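Local coordinates for short-chain-enoyl-CoA hydratase (Clostridium acetobutylicum, PDB 5Z7R), which catalyses the reversible hydration of crotonyl-CoA and other short-chain enoyl-CoA thioesters in butanoate metabolism, at residues A124-G136 / L161-A173. Numbering follows the deposited sequence.
Sequences ASSNARFGQPEVG and LIFTAQNIKADEA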
loop_
_atom_site.group_PDB
_atom_site.type_symbol
_atom_site.label_atom_id
_atom_site.label_comp_id
_atom_site.label_asym_id
_atom_site.label_seq_id
_atom_site.Cartn_x
_atom_site.Cartn_y
_atom_site.Cartn_z
ATOM N N ALA A 124 -26.073 -18.215 5.395
ATOM C CA ALA A 124 -27.297 -17.581 5.846
ATOM C C ALA A 124 -28.464 -18.520 5.675
ATOM O O ALA A 124 -28.367 -19.477 4.892
ATOM C CB ALA A 124 -27.548 -16.317 5.071
ATOM N N SER A 125 -29.557 -18.229 6.396
ATOM C CA SER A 125 -30.838 -18.920 6.206
ATOM C C SER A 125 -31.770 -18.055 5.370
ATOM O O SER A 125 -31.699 -16.826 5.401
ATOM C CB SER A 125 -31.493 -19.372 7.533
ATOM O OG SER A 125 -31.773 -18.297 8.410
ATOM N N SER A 126 -32.639 -18.704 4.600
ATOM C CA SER A 126 -33.346 -18.006 3.518
ATOM C C SER A 126 -34.152 -16.816 4.026
ATOM O O SER A 126 -34.525 -15.950 3.252
ATOM C CB SER A 126 -34.223 -18.983 2.696
ATOM O OG SER A 126 -35.278 -19.537 3.479
ATOM N N ASN A 127 -34.428 -16.800 5.325
ATOM C CA ASN A 127 -35.082 -15.667 5.995
ATOM C C ASN A 127 -34.167 -14.478 6.299
ATOM O O ASN A 127 -34.660 -13.382 6.498
ATOM C CB ASN A 127 -35.784 -16.121 7.286
ATOM C CG ASN A 127 -34.816 -16.534 8.391
ATOM O OD1 ASN A 127 -34.917 -16.048 9.526
ATOM N ND2 ASN A 127 -33.885 -17.431 8.082
ATOM N N ALA A 128 -32.849 -14.680 6.311
ATOM C CA ALA A 128 -31.940 -13.587 6.689
ATOM C C ALA A 128 -32.133 -12.358 5.823
ATOM O O ALA A 128 -32.599 -12.446 4.701
ATOM C CB ALA A 128 -30.487 -14.040 6.685
ATOM N N ARG A 129 -31.837 -11.201 6.411
ATOM C CA ARG A 129 -31.729 -9.924 5.694
ATOM C C ARG A 129 -30.428 -9.208 6.069
ATOM O O ARG A 129 -29.945 -9.336 7.189
ATOM C CB ARG A 129 -32.901 -9.017 6.033
ATOM C CG ARG A 129 -34.245 -9.641 5.753
ATOM C CD ARG A 129 -35.293 -8.559 5.654
ATOM N NE ARG A 129 -36.440 -8.989 4.857
ATOM C CZ ARG A 129 -37.033 -8.240 3.931
ATOM N NH1 ARG A 129 -38.079 -8.723 3.280
ATOM N NH2 ARG A 129 -36.581 -7.016 3.639
ATOM N N PHE A 130 -29.864 -8.452 5.134
ATOM C CA PHE A 130 -28.606 -7.734 5.378
ATOM C C PHE A 130 -28.811 -6.290 5.041
ATOM O O PHE A 130 -29.621 -5.962 4.193
ATOM C CB PHE A 130 -27.435 -8.286 4.553
ATOM C CG PHE A 130 -27.074 -9.685 4.890
ATOM C CD1 PHE A 130 -27.832 -10.741 4.419
ATOM C CD2 PHE A 130 -25.994 -9.959 5.691
ATOM C CE1 PHE A 130 -27.493 -12.043 4.736
ATOM C CE2 PHE A 130 -25.660 -11.260 6.012
ATOM C CZ PHE A 130 -26.396 -12.296 5.537
ATOM N N GLY A 131 -28.064 -5.432 5.723
ATOM C CA GLY A 131 -28.207 -3.993 5.540
ATOM C C GLY A 131 -27.365 -3.159 6.467
ATOM O O GLY A 131 -26.758 -3.674 7.411
ATOM N N GLN A 132 -27.345 -1.865 6.156
ATOM C CA GLN A 132 -26.570 -0.852 6.888
ATOM C C GLN A 132 -27.456 0.369 7.045
ATOM O O GLN A 132 -27.411 1.267 6.228
ATOM C CB GLN A 132 -25.306 -0.429 6.121
ATOM C CG GLN A 132 -24.194 -1.464 6.021
ATOM C CD GLN A 132 -23.610 -1.899 7.356
ATOM O OE1 GLN A 132 -23.724 -1.212 8.376
ATOM N NE2 GLN A 132 -22.953 -3.048 7.345
ATOM N N PRO A 133 -28.245 0.430 8.128
ATOM C CA PRO A 133 -29.210 1.529 8.245
ATOM C C PRO A 133 -28.573 2.885 8.580
ATOM O O PRO A 133 -29.258 3.938 8.520
ATOM C CB PRO A 133 -30.118 1.081 9.401
ATOM C CG PRO A 133 -29.719 -0.295 9.763
ATOM C CD PRO A 133 -28.316 -0.487 9.272
ATOM N N GLU A 134 -27.276 2.862 8.894
ATOM C CA GLU A 134 -26.635 3.945 9.659
ATOM C C GLU A 134 -26.947 5.346 9.156
ATOM O O GLU A 134 -27.335 6.210 9.929
ATOM C CB GLU A 134 -25.150 3.704 9.775
ATOM C CG GLU A 134 -24.829 2.561 10.739
ATOM C CD GLU A 134 -24.808 1.166 10.129
ATOM O OE1 GLU A 134 -24.226 0.242 10.763
ATOM O OE2 GLU A 134 -25.372 0.987 9.025
ATOM N N VAL A 135 -26.849 5.565 7.858
ATOM C CA VAL A 135 -27.048 6.908 7.309
ATOM C C VAL A 135 -28.481 7.467 7.495
ATOM O O VAL A 135 -28.710 8.692 7.457
ATOM C CB VAL A 135 -26.582 6.961 5.825
ATOM C CG1 VAL A 135 -27.517 6.202 4.879
ATOM C CG2 VAL A 135 -26.506 8.400 5.384
ATOM N N GLY A 136 -29.457 6.582 7.689
ATOM C CA GLY A 136 -30.796 7.036 8.108
ATOM C C GLY A 136 -30.806 7.684 9.495
ATOM O O GLY A 136 -31.687 8.491 9.804
ATOM N N LEU A 161 -25.829 0.054 -0.966
ATOM C CA LEU A 161 -26.373 -0.378 0.309
ATOM C C LEU A 161 -26.205 0.683 1.404
ATOM O O LEU A 161 -27.130 0.932 2.162
ATOM C CB LEU A 161 -25.723 -1.704 0.733
ATOM C CG LEU A 161 -26.524 -3.009 0.550
ATOM C CD1 LEU A 161 -27.485 -3.020 -0.626
ATOM C CD2 LEU A 161 -25.539 -4.167 0.459
ATOM N N ILE A 162 -25.042 1.309 1.477
ATOM C CA ILE A 162 -24.767 2.309 2.516
ATOM C C ILE A 162 -25.390 3.671 2.256
ATOM O O ILE A 162 -25.903 4.290 3.180
ATOM C CB ILE A 162 -23.267 2.444 2.801
ATOM C CG1 ILE A 162 -22.726 1.176 3.467
ATOM C CG2 ILE A 162 -23.002 3.573 3.786
ATOM C CD1 ILE A 162 -21.197 1.019 3.411
ATOM N N PHE A 163 -25.374 4.147 1.021
ATOM C CA PHE A 163 -26.022 5.419 0.724
ATOM C C PHE A 163 -27.531 5.337 0.802
ATOM O O PHE A 163 -28.145 6.294 1.260
ATOM C CB PHE A 163 -25.661 6.004 -0.652
ATOM C CG PHE A 163 -24.193 6.167 -0.907
ATOM C CD1 PHE A 163 -23.261 6.189 0.117
ATOM C CD2 PHE A 163 -23.735 6.325 -2.212
ATOM C CE1 PHE A 163 -21.903 6.310 -0.163
ATOM C CE2 PHE A 163 -22.378 6.462 -2.485
ATOM C CZ PHE A 163 -21.467 6.455 -1.466
ATOM N N THR A 164 -28.144 4.241 0.340
ATOM C CA THR A 164 -29.619 4.083 0.433
ATOM C C THR A 164 -30.086 3.632 1.806
ATOM O O THR A 164 -31.170 4.012 2.232
ATOM C CB THR A 164 -30.209 3.037 -0.555
ATOM O OG1 THR A 164 -29.717 1.709 -0.238
ATOM C CG2 THR A 164 -29.908 3.403 -2.005
ATOM N N ALA A 165 -29.286 2.791 2.465
ATOM C CA ALA A 165 -29.642 2.177 3.766
ATOM C C ALA A 165 -30.757 1.133 3.705
ATOM O O ALA A 165 -31.313 0.776 4.731
ATOM C CB ALA A 165 -29.999 3.248 4.773
ATOM N N GLN A 166 -31.076 0.638 2.515
ATOM C CA GLN A 166 -32.164 -0.318 2.333
ATOM C C GLN A 166 -31.600 -1.687 2.475
ATOM O O GLN A 166 -30.421 -1.875 2.232
ATOM C CB GLN A 166 -32.799 -0.169 0.968
ATOM C CG GLN A 166 -33.414 1.200 0.711
ATOM C CD GLN A 166 -33.990 1.348 -0.694
ATOM O OE1 GLN A 166 -35.205 1.321 -0.873
ATOM N NE2 GLN A 166 -33.120 1.530 -1.696
ATOM N N ASN A 167 -32.442 -2.641 2.863
ATOM C CA ASN A 167 -31.992 -3.997 3.157
ATOM C C ASN A 167 -32.100 -4.884 1.947
ATOM O O ASN A 167 -32.719 -4.518 0.975
ATOM C CB ASN A 167 -32.792 -4.628 4.306
ATOM C CG ASN A 167 -32.692 -3.824 5.581
ATOM O OD1 ASN A 167 -31.595 -3.606 6.116
ATOM N ND2 ASN A 167 -33.825 -3.358 6.069
ATOM N N ILE A 168 -31.481 -6.052 2.020
ATOM C CA ILE A 168 -31.564 -7.012 0.956
ATOM C C ILE A 168 -31.834 -8.367 1.572
ATOM O O ILE A 168 -31.478 -8.599 2.732
ATOM C CB ILE A 168 -30.281 -7.052 0.097
ATOM C CG1 ILE A 168 -29.025 -7.132 0.959
ATOM C CG2 ILE A 168 -30.219 -5.815 -0.767
ATOM C CD1 ILE A 168 -27.857 -7.881 0.318
ATOM N N LYS A 169 -32.453 -9.253 0.792
ATOM C CA LYS A 169 -32.751 -10.599 1.261
ATOM C C LYS A 169 -31.582 -11.503 1.023
ATOM O O LYS A 169 -30.662 -11.205 0.249
ATOM C CB LYS A 169 -33.962 -11.186 0.542
ATOM C CG LYS A 169 -35.294 -10.464 0.729
ATOM C CD LYS A 169 -36.436 -11.414 0.354
ATOM C CE LYS A 169 -37.815 -10.791 0.516
ATOM N NZ LYS A 169 -38.298 -10.104 -0.718
ATOM N N ALA A 170 -31.647 -12.657 1.655
ATOM C CA ALA A 170 -30.550 -13.603 1.613
ATOM C C ALA A 170 -30.159 -14.013 0.204
ATOM O O ALA A 170 -28.994 -14.400 -0.021
ATOM C CB ALA A 170 -30.894 -14.831 2.428
ATOM N N ASP A 171 -31.120 -13.936 -0.726
ATOM C CA ASP A 171 -30.873 -14.333 -2.128
ATOM C C ASP A 171 -30.024 -13.288 -2.871
ATOM O O ASP A 171 -29.109 -13.656 -3.588
ATOM C CB ASP A 171 -32.174 -14.702 -2.904
ATOM C CG ASP A 171 -33.229 -13.610 -2.878
ATOM O OD1 ASP A 171 -33.032 -12.598 -2.200
ATOM O OD2 ASP A 171 -34.273 -13.757 -3.539
ATOM N N GLU A 172 -30.333 -12.004 -2.673
ATOM C CA GLU A 172 -29.469 -10.919 -3.133
ATOM C C GLU A 172 -28.111 -11.048 -2.485
ATOM O O GLU A 172 -27.075 -10.820 -3.118
ATOM C CB GLU A 172 -30.020 -9.531 -2.755
ATOM C CG GLU A 172 -30.505 -8.642 -3.900
ATOM C CD GLU A 172 -29.461 -8.329 -4.983
ATOM O OE1 GLU A 172 -29.320 -7.149 -5.372
ATOM O OE2 GLU A 172 -28.800 -9.260 -5.474
ATOM N N ALA A 173 -28.118 -11.398 -1.206
ATOM C CA ALA A 173 -26.866 -11.469 -0.480
ATOM C C ALA A 173 -25.942 -12.522 -1.071
ATOM O O ALA A 173 -24.738 -12.295 -1.153
ATOM C CB ALA A 173 -27.097 -11.705 0.996
HETATM O O HOH W 1 -25.999 3.517 5.756
#
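F130 and I168 face each other as an antiparallel hydrogen-bonded pair. F130 N donates to I168 O at 2.9 Å. I168 N returns the bond to F130 O. This joins strand 168-169 to strand 129-131 at the border of the small sheet, whose next strand inward is 107-109. F130 and I168 share one face of the sheet. F130 CG is anti to the carbonyl carbon (chi1 -64°), which places the ring by A173. F130 CD1 meets A173 CB obliquely, at 3.6 Å, while F130 CB lies against I168 CG1. L178, V179 and V104 also touch the F130 side chain.

R129 and K169 form the adjacent non-hydrogen-bonded pair, on the other face. Their side chains run alongside each other in the same direction. K169 CG lies over one face of the R129 guanidinium, toward its rim. R129 NH1 is 3.5 Å from K169 CE and 4.2 Å from K169 NZ.

K169 ends the strand and is also the N-cap of helix 170-175. The A170 methyl sits near S125 O and A128 O, and A170 N gives A128 O a weak hydrogen bond.

At the other end, the Q132 and I162 side chains lie side by side. V135 CG1 packs against A165 CB at 3.9 Å and lies close to I162 O in the last turn of helix 155-164. One water donates to Q132 O and I162 O and accepts from V135 N. It thus links the helix end to the chain around E134, by similarity the proton acceptor of this crotonase.

Strand backbone bonds and apolar packing therefore hold the two segments together. Against them, the R129-K169 pair probably costs some charge repulsion, and N167 OD1 is buried with no partner.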